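Local coordinates for protein short-chain type dehydrogenase/reductase (Mycobacterium ulcerans, PDB 3SVT) that probably acts as an NAD-dependent oxidoreductase of the short-chain dehydrogenase/reductase family, on a substrate that remains unspecified, at residues 121-126 against 162-167; 194-199 against 204-209; 209-214 against 265-270. All coordinates share one frame; numbering follows the deposited sequence.

Contact 1 is the core of the three: two long helices beside the central sheet meet through buried side chains, and a short amide-to-hydroxyl hydrogen bond joins them. Contacts 2 and 3 are partly buried and lie farther out, and no hydrogen bond crosses either pair of segments. Contact 2 sets the short helix 203-207 against the end of strand 187-198; contact 3 sets the next helix, 209-218, against the C-terminal helix 265-272. They share Ala-209 and touch where Thr-206 O packs on Ser-212 CB at 3.6 Å, their centres about 12 Å apart. Contact 1 stands apart, about 21 Å and 24 Å centre to centre from contacts 2 and 3.

Contact 1: residues 121-126 against 162-167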
loop_
_atom_site.group_PDB
_atom_site.type_symbol
_atom_site.label_atom_id
_atom_site.label_comp_id
_atom_site.label_asym_id
_atom_site.label_seq_id
_atom_site.Cartn_x
_atom_site.Cartn_y
_atom_site.Cartn_z
ATOM N N ASP B 121 -16.453 19.194 -0.592
ATOM C CA ASP B 121 -17.869 19.008 -0.430
ATOM C C ASP B 121 -18.375 18.052 -1.523
ATOM O O ASP B 121 -19.090 17.100 -1.250
ATOM C CB ASP B 121 -18.569 20.362 -0.448
ATOM C CG ASP B 121 -20.031 20.301 0.033
ATOM O OD1 ASP B 121 -20.396 19.512 0.946
ATOM O OD2 ASP B 121 -20.805 21.089 -0.516
ATOM N N LEU B 122 -17.954 18.289 -2.749
ATOM C CA LEU B 122 -18.401 17.480 -3.873
ATOM C C LEU B 122 -17.963 16.024 -3.787
ATOM O O LEU B 122 -18.794 15.093 -3.900
ATOM C CB LEU B 122 -17.891 18.085 -5.171
ATOM C CG LEU B 122 -18.351 17.412 -6.454
ATOM C CD1 LEU B 122 -19.903 17.156 -6.453
ATOM C CD2 LEU B 122 -17.912 18.291 -7.630
ATOM N N ASN B 123 -16.666 15.824 -3.561
ATOM C CA ASN B 123 -16.082 14.498 -3.585
ATOM C C ASN B 123 -16.327 13.723 -2.299
ATOM O O ASN B 123 -16.782 12.580 -2.345
ATOM C CB ASN B 123 -14.582 14.584 -3.879
ATOM C CG ASN B 123 -14.270 15.023 -5.310
ATOM O OD1 ASN B 123 -15.156 15.236 -6.143
ATOM N ND2 ASN B 123 -12.989 15.171 -5.597
ATOM N N VAL B 124 -16.037 14.341 -1.155
ATOM C CA VAL B 124 -16.127 13.652 0.128
ATOM C C VAL B 124 -17.577 13.552 0.627
ATOM O O VAL B 124 -18.080 12.472 0.892
ATOM C CB VAL B 124 -15.224 14.323 1.199
ATOM C CG1 VAL B 124 -15.204 13.485 2.473
ATOM C CG2 VAL B 124 -13.795 14.504 0.662
ATOM N N ASN B 125 -18.254 14.684 0.732
ATOM C CA ASN B 125 -19.606 14.672 1.279
ATOM C C ASN B 125 -20.571 14.084 0.250
ATOM O O ASN B 125 -21.364 13.219 0.582
ATOM C CB ASN B 125 -20.028 16.065 1.749
ATOM C CG ASN B 125 -19.070 16.639 2.771
ATOM O OD1 ASN B 125 -18.417 15.902 3.504
ATOM N ND2 ASN B 125 -18.938 17.963 2.792
ATOM N N GLY B 126 -20.458 14.539 -1.000
ATOM C CA GLY B 126 -21.264 14.025 -2.115
ATOM C C GLY B 126 -21.269 12.512 -2.213
ATOM O O GLY B 126 -22.326 11.903 -2.266
ATOM N N GLY B 162 -3.684 19.819 -5.750
ATOM C CA GLY B 162 -4.350 20.238 -4.527
ATOM C C GLY B 162 -5.355 19.204 -4.042
ATOM O O GLY B 162 -4.992 18.071 -3.728
ATOM N N ALA B 163 -6.622 19.594 -3.980
ATOM C CA ALA B 163 -7.659 18.778 -3.317
ATOM C C ALA B 163 -8.058 17.494 -4.068
ATOM O O ALA B 163 -8.679 16.613 -3.502
ATOM C CB ALA B 163 -8.904 19.640 -3.061
ATOM N N TYR B 164 -7.758 17.405 -5.358
ATOM C CA TYR B 164 -8.220 16.262 -6.156
ATOM C C TYR B 164 -7.780 14.911 -5.578
ATOM O O TYR B 164 -8.628 14.075 -5.204
ATOM C CB TYR B 164 -7.794 16.416 -7.632
ATOM C CG TYR B 164 -8.508 15.445 -8.582
ATOM C CD1 TYR B 164 -9.898 15.297 -8.552
ATOM C CD2 TYR B 164 -7.790 14.671 -9.487
ATOM C CE1 TYR B 164 -10.559 14.401 -9.408
ATOM C CE2 TYR B 164 -8.439 13.775 -10.347
ATOM C CZ TYR B 164 -9.813 13.645 -10.306
ATOM O OH TYR B 164 -10.451 12.765 -11.160
ATOM N N GLY B 165 -6.477 14.687 -5.481
ATOM C CA GLY B 165 -5.977 13.396 -4.998
ATOM C C GLY B 165 -6.263 13.183 -3.517
ATOM O O GLY B 165 -6.508 12.042 -3.065
ATOM N N VAL B 166 -6.232 14.283 -2.764
ATOM C CA VAL B 166 -6.531 14.272 -1.341
ATOM C C VAL B 166 -7.947 13.725 -1.142
ATOM O O VAL B 166 -8.164 12.781 -0.367
ATOM C CB VAL B 166 -6.438 15.699 -0.771
ATOM C CG1 VAL B 166 -6.996 15.772 0.632
ATOM C CG2 VAL B 166 -4.981 16.241 -0.851
ATOM N N THR B 167 -8.919 14.294 -1.848
ATOM C CA THR B 167 -10.317 13.877 -1.650
ATOM C C THR B 167 -10.573 12.522 -2.246
ATOM O O THR B 167 -11.330 11.746 -1.683
ATOM C CB THR B 167 -11.350 14.874 -2.237
ATOM O OG1 THR B 167 -11.079 15.081 -3.626
ATOM C CG2 THR B 167 -11.332 16.235 -1.473
#
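Asn-123 and Thr-167 join two helices in a buried contact, side by side with local axes 9.8 Å apart and only 8° from parallel. The polar link is one bond: Asn-123 ND2 donates to Thr-167 OG1 at 2.7 Å, nearly straight at 166°, with the hydroxyl close to the amide plane. Asn-123 CG lies anti to the carbonyl carbon, beside the backbone N (chi1 -70°), which presents ND2 to the threonine. The other end of the amide is held too, since Asn-123 OD1 accepts from the backbone N of Gly-101, so the group is fixed in rotation. Thr-167 OG1 in turn faces the carbonyls of Ala-163 and Tyr-164, one turn back on its own helix. Asn-125 has partners on both sides: its ND2 donates to Asp-121 OD1 at 2.8 Å, on the oxygen's anti lone pair, and its OD1 accepts from Trp-116 NE1 of the second subunit.

Apolar contact lies beside the bond. Val-124 CG2 meets Thr-167 CG2 at 3.7 Å, and Val-124 also packs on Val-120 of the second subunit. On the other flank the Tyr-164 ring approaches Asn-123 obliquely, CD1 lying 4.3 Å from ND2.

The backbone of helix 113-140 widens here into a pi-type turn, with Gly-126 N bonded to Asp-121 O at 2.9 Å. An asparagine in such a turn, facing the helix that carries the Tyr-x-x-x-Lys signature beginning at Tyr-164, is as in the active site of classical short-chain dehydrogenases/reductases.

Contact 2: residues 194-199 against 204-209; sequences PGLIRT and AITESA
Thr-206 fits between the side chains of Leu-196 and Arg-198, where the strand ending at 198 passes into the short helix 203-207. The segment 194-199 carries the Pro-Gly-x-x-x-Thr sequence familiar from short-chain dehydrogenases/reductases, found at the end of this parallel strand of the Rossmann-type fold; the chain that follows it usually forms one wall of the substrate cleft, and the arrangement here is consistent with that.

Leu-196 and Arg-198 both reach the helix, while Ile-197 between them points away and packs on Val-230 of helix 227-238. Leu-196 slants across the threonine, and its isobutyl group meets the methyl: Leu-196 CD1 lies 3.9 Å and CG 4.0 Å from Thr-206 CG2. The same methyl sits 4.4 Å from Ile-197 O, at the margin of contact.

Thr-206 turns its two branches to different partners. At chi1 70° the hydroxyl lies between backbone N and carbonyl carbon and faces the arginine, leaving CG2 for the leucine. Arg-198 starts out to one side of the helix but bends at chi3 (70°), bringing the guanidinium obliquely past the hydroxyl; no hydrogen bond forms between them. The stronger partner of the guanidinium is Gln-224, whose OE1 accepts from Arg-198 NH1 and whose NE2 donates to Thr-206 O, so that one amide side chain ties both segments together. Gly-225, next along, pairs by backbone bonds with Leu-196 and Arg-198.

Within the segment 204-209, Ser-208 N bonds back to Ile-205 O at 3.0 Å. Across the contact, Arg-198 NH1 stands 3.8 Å from Thr-206 OG1 and 4.0 Å from its CB.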
loop_
_atom_site.group_PDB
_atom_site.type_symbol
_atom_site.label_atom_id
_atom_site.label_comp_id
_atom_site.label_asym_id
_atom_site.label_seq_id
_atom_site.Cartn_x
_atom_site.Cartn_y
_atom_site.Cartn_z
ATOM N N PRO B 194 -9.218 5.478 -12.528
ATOM C CA PRO B 194 -8.779 5.639 -13.900
ATOM C C PRO B 194 -7.545 6.517 -14.024
ATOM O O PRO B 194 -7.345 7.423 -13.214
ATOM C CB PRO B 194 -9.963 6.331 -14.589
ATOM C CG PRO B 194 -11.027 6.472 -13.598
ATOM C CD PRO B 194 -10.522 6.110 -12.267
ATOM N N GLY B 195 -6.729 6.257 -15.036
ATOM C CA GLY B 195 -5.597 7.121 -15.348
ATOM C C GLY B 195 -6.062 8.203 -16.323
ATOM O O GLY B 195 -7.120 8.799 -16.157
ATOM N N LEU B 196 -5.292 8.427 -17.369
ATOM C CA LEU B 196 -5.655 9.405 -18.366
ATOM C C LEU B 196 -6.667 8.769 -19.283
ATOM O O LEU B 196 -6.331 7.854 -20.010
ATOM C CB LEU B 196 -4.429 9.880 -19.148
ATOM C CG LEU B 196 -4.683 11.055 -20.084
ATOM C CD1 LEU B 196 -5.203 12.280 -19.308
ATOM C CD2 LEU B 196 -3.389 11.393 -20.877
ATOM N N ILE B 197 -7.907 9.243 -19.212
ATOM C CA ILE B 197 -8.965 8.767 -20.057
ATOM C C ILE B 197 -9.366 9.878 -21.006
ATOM O O ILE B 197 -9.530 11.027 -20.593
ATOM C CB ILE B 197 -10.196 8.324 -19.237
ATOM C CG1 ILE B 197 -9.805 7.350 -18.119
ATOM C CG2 ILE B 197 -11.208 7.649 -20.126
ATOM C CD1 ILE B 197 -8.934 6.185 -18.595
ATOM N N ARG B 198 -9.528 9.544 -22.280
ATOM C CA ARG B 198 -9.936 10.543 -23.283
ATOM C C ARG B 198 -11.415 10.890 -23.113
ATOM O O ARG B 198 -12.278 10.074 -23.405
ATOM C CB ARG B 198 -9.666 10.033 -24.698
ATOM C CG ARG B 198 -8.182 10.016 -25.065
ATOM C CD ARG B 198 -7.943 9.303 -26.399
ATOM N NE ARG B 198 -8.465 10.084 -27.514
ATOM C CZ ARG B 198 -7.882 11.173 -28.015
ATOM N NH1 ARG B 198 -6.730 11.632 -27.510
ATOM N NH2 ARG B 198 -8.459 11.821 -29.031
ATOM N N THR B 199 -11.680 12.076 -22.560
ATOM C CA THR B 199 -13.009 12.675 -22.573
ATOM C C THR B 199 -12.873 14.110 -23.093
ATOM O O THR B 199 -11.759 14.662 -23.146
ATOM C CB THR B 199 -13.633 12.710 -21.182
ATOM O OG1 THR B 199 -12.890 13.615 -20.352
ATOM C CG2 THR B 199 -13.649 11.307 -20.543
ATOM N N ALA B 204 -7.693 19.277 -23.541
ATOM C CA ALA B 204 -6.548 20.193 -23.398
ATOM C C ALA B 204 -5.268 19.421 -23.077
ATOM O O ALA B 204 -4.254 19.614 -23.747
ATOM C CB ALA B 204 -6.813 21.248 -22.323
ATOM N N ILE B 205 -5.324 18.549 -22.065
ATOM C CA ILE B 205 -4.178 17.722 -21.662
ATOM C C ILE B 205 -3.855 16.644 -22.709
ATOM O O ILE B 205 -2.732 16.612 -23.226
ATOM C CB ILE B 205 -4.418 17.025 -20.288
ATOM N N THR B 206 -4.839 15.791 -23.034
ATOM C CA THR B 206 -4.623 14.643 -23.957
ATOM C C THR B 206 -4.057 15.037 -25.325
ATOM O O THR B 206 -3.350 14.242 -25.953
ATOM C CB THR B 206 -5.907 13.758 -24.202
ATOM O OG1 THR B 206 -6.887 14.472 -24.973
ATOM C CG2 THR B 206 -6.519 13.271 -22.884
ATOM N N GLU B 207 -4.375 16.252 -25.780
ATOM C CA GLU B 207 -3.906 16.721 -27.079
ATOM C C GLU B 207 -2.714 17.696 -27.014
ATOM O O GLU B 207 -2.164 18.046 -28.058
ATOM C CB GLU B 207 -5.067 17.327 -27.871
ATOM N N SER B 208 -2.296 18.103 -25.813
ATOM C CA SER B 208 -1.140 19.016 -25.665
ATOM C C SER B 208 0.184 18.245 -25.772
ATOM O O SER B 208 0.317 17.153 -25.219
ATOM C CB SER B 208 -1.215 19.782 -24.347
ATOM O OG SER B 208 0.066 19.918 -23.774
ATOM N N ALA B 209 1.158 18.814 -26.481
ATOM C CA ALA B 209 2.413 18.113 -26.773
ATOM C C ALA B 209 3.255 17.771 -25.534
ATOM O O ALA B 209 3.726 16.641 -25.389
ATOM C CB ALA B 209 3.244 18.908 -27.766
#

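Contact 3: residues 209-214 against 265-270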
loop_
_atom_site.group_PDB
_atom_site.type_symbol
_atom_site.label_atom_id
_atom_site.label_comp_id
_atom_site.label_asym_id
_atom_site.label_seq_id
_atom_site.Cartn_x
_atom_site.Cartn_y
_atom_site.Cartn_z
ATOM N N ALA B 209 1.158 18.814 -26.481
ATOM C CA ALA B 209 2.413 18.113 -26.773
ATOM C C ALA B 209 3.255 17.771 -25.534
ATOM O O ALA B 209 3.726 16.641 -25.389
ATOM C CB ALA B 209 3.244 18.908 -27.766
ATOM N N GLU B 210 3.431 18.748 -24.651
ATOM C CA GLU B 210 4.204 18.560 -23.419
ATOM C C GLU B 210 3.539 17.599 -22.434
ATOM O O GLU B 210 4.183 16.656 -21.979
ATOM C CB GLU B 210 4.472 19.897 -22.735
ATOM C CG GLU B 210 5.509 20.776 -23.476
ATOM C CD GLU B 210 4.943 21.592 -24.647
ATOM O OE1 GLU B 210 3.727 21.503 -24.968
ATOM O OE2 GLU B 210 5.743 22.356 -25.252
ATOM N N LEU B 211 2.269 17.827 -22.113
ATOM C CA LEU B 211 1.579 16.984 -21.125
ATOM C C LEU B 211 1.230 15.577 -21.652
ATOM O O LEU B 211 1.304 14.588 -20.908
ATOM C CB LEU B 211 0.329 17.679 -20.612
ATOM C CG LEU B 211 0.581 19.037 -19.940
ATOM C CD1 LEU B 211 -0.739 19.777 -19.737
ATOM C CD2 LEU B 211 1.324 18.878 -18.629
ATOM N N SER B 212 0.842 15.476 -22.920
ATOM C CA SER B 212 0.614 14.151 -23.526
ATOM C C SER B 212 1.910 13.344 -23.531
ATOM O O SER B 212 1.889 12.150 -23.286
ATOM C CB SER B 212 0.054 14.250 -24.943
ATOM O OG SER B 212 1.042 14.695 -25.872
ATOM N N SER B 213 3.027 14.014 -23.808
ATOM C CA SER B 213 4.335 13.368 -23.823
ATOM C C SER B 213 4.752 12.879 -22.418
ATOM O O SER B 213 5.287 11.760 -22.254
ATOM C CB SER B 213 5.389 14.330 -24.388
ATOM O OG SER B 213 6.675 13.766 -24.269
ATOM N N ASP B 214 4.526 13.731 -21.413
ATOM C CA ASP B 214 4.846 13.367 -20.040
ATOM C C ASP B 214 3.994 12.164 -19.608
ATOM O O ASP B 214 4.514 11.197 -19.072
ATOM C CB ASP B 214 4.651 14.551 -19.072
ATOM C CG ASP B 214 5.266 14.278 -17.686
ATOM O OD1 ASP B 214 6.518 14.237 -17.572
ATOM O OD2 ASP B 214 4.504 14.093 -16.707
ATOM N N SER B 265 4.600 20.908 -14.995
ATOM C CA SER B 265 5.537 22.043 -15.014
ATOM C C SER B 265 5.370 22.919 -16.229
ATOM O O SER B 265 5.201 24.124 -16.108
ATOM C CB SER B 265 6.984 21.553 -15.028
ATOM O OG SER B 265 7.316 21.019 -13.791
ATOM N N ALA B 266 5.427 22.288 -17.399
ATOM C CA ALA B 266 5.425 22.988 -18.682
ATOM C C ALA B 266 4.221 23.938 -18.816
ATOM O O ALA B 266 4.347 25.036 -19.326
ATOM C CB ALA B 266 5.436 21.946 -19.830
ATOM N N MET B 267 3.063 23.501 -18.337
ATOM C CA MET B 267 1.849 24.326 -18.313
ATOM C C MET B 267 1.940 25.442 -17.254
ATOM O O MET B 267 1.562 26.576 -17.520
ATOM C CB MET B 267 0.617 23.434 -18.023
ATOM C CG MET B 267 -0.722 24.195 -17.759
ATOM S SD MET B 267 -2.193 23.125 -17.492
ATOM C CE MET B 267 -3.472 24.359 -17.248
ATOM N N LEU B 268 2.442 25.102 -16.064
ATOM C CA LEU B 268 2.301 25.953 -14.865
ATOM C C LEU B 268 3.461 26.929 -14.646
ATOM O O LEU B 268 3.259 28.042 -14.129
ATOM C CB LEU B 268 2.096 25.087 -13.609
ATOM C CG LEU B 268 0.866 24.147 -13.580
ATOM C CD1 LEU B 268 0.855 23.289 -12.304
ATOM C CD2 LEU B 268 -0.458 24.924 -13.715
ATOM N N GLU B 269 4.669 26.533 -15.038
ATOM C CA GLU B 269 5.856 27.397 -14.826
ATOM C C GLU B 269 5.700 28.799 -15.422
ATOM O O GLU B 269 5.998 29.779 -14.761
ATOM C CB GLU B 269 7.148 26.735 -15.340
ATOM C CG GLU B 269 8.446 27.472 -14.934
ATOM C CD GLU B 269 8.872 28.611 -15.882
ATOM O OE1 GLU B 269 8.327 28.744 -17.003
ATOM O OE2 GLU B 269 9.789 29.389 -15.507
ATOM N N PRO B 270 5.240 28.911 -16.680
ATOM C CA PRO B 270 5.048 30.263 -17.250
ATOM C C PRO B 270 4.001 31.156 -16.533
ATOM O O PRO B 270 4.072 32.388 -16.628
ATOM C CB PRO B 270 4.614 29.973 -18.691
ATOM C CG PRO B 270 5.201 28.580 -18.985
ATOM C CD PRO B 270 5.058 27.848 -17.691
#
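Ser-265 O closes the turn that presents Ala-266 and Met-267 to helix 209-218: it accepts from Glu-269 N at 2.7 Å and, weakly, from Leu-268 N at 2.9 Å. Pro-270, which has no N-H to give, marks a kink just beyond.

The contact itself is made by carbon alone. The methyl of Ala-266 presses against the base of the exposed Glu-210 side chain, 3.7 Å from Glu-210 CB and 3.8 Å from its CG. Glu-210 then bends sharply at chi2 (82°), and its carboxylate turns away from the alanine. Leu-211, the buried member, extends its CD1 branch to within 4.3 Å of Met-267 CB. Only the root of the methionine takes part, because its fully extended chain carries SD and CE away from helix 209-218. Phe-264, just ahead of the second helix, adds an aromatic neighbour to Leu-211.

Polar ties lie next to this apolar patch: Asp-214 OD1 forms a salt bridge with Arg-260 NH2, and OD2 accepts from Asp-263 N, fastening helix 209-218 to the loop that leads into helix 265-272. The two helices thus meet at the periphery of the chain. Helix 209-218 belongs to the region after the Pro-Gly strand that in many short-chain dehydrogenases/reductases covers the substrate cleft; the C-terminal helix probably backs it here.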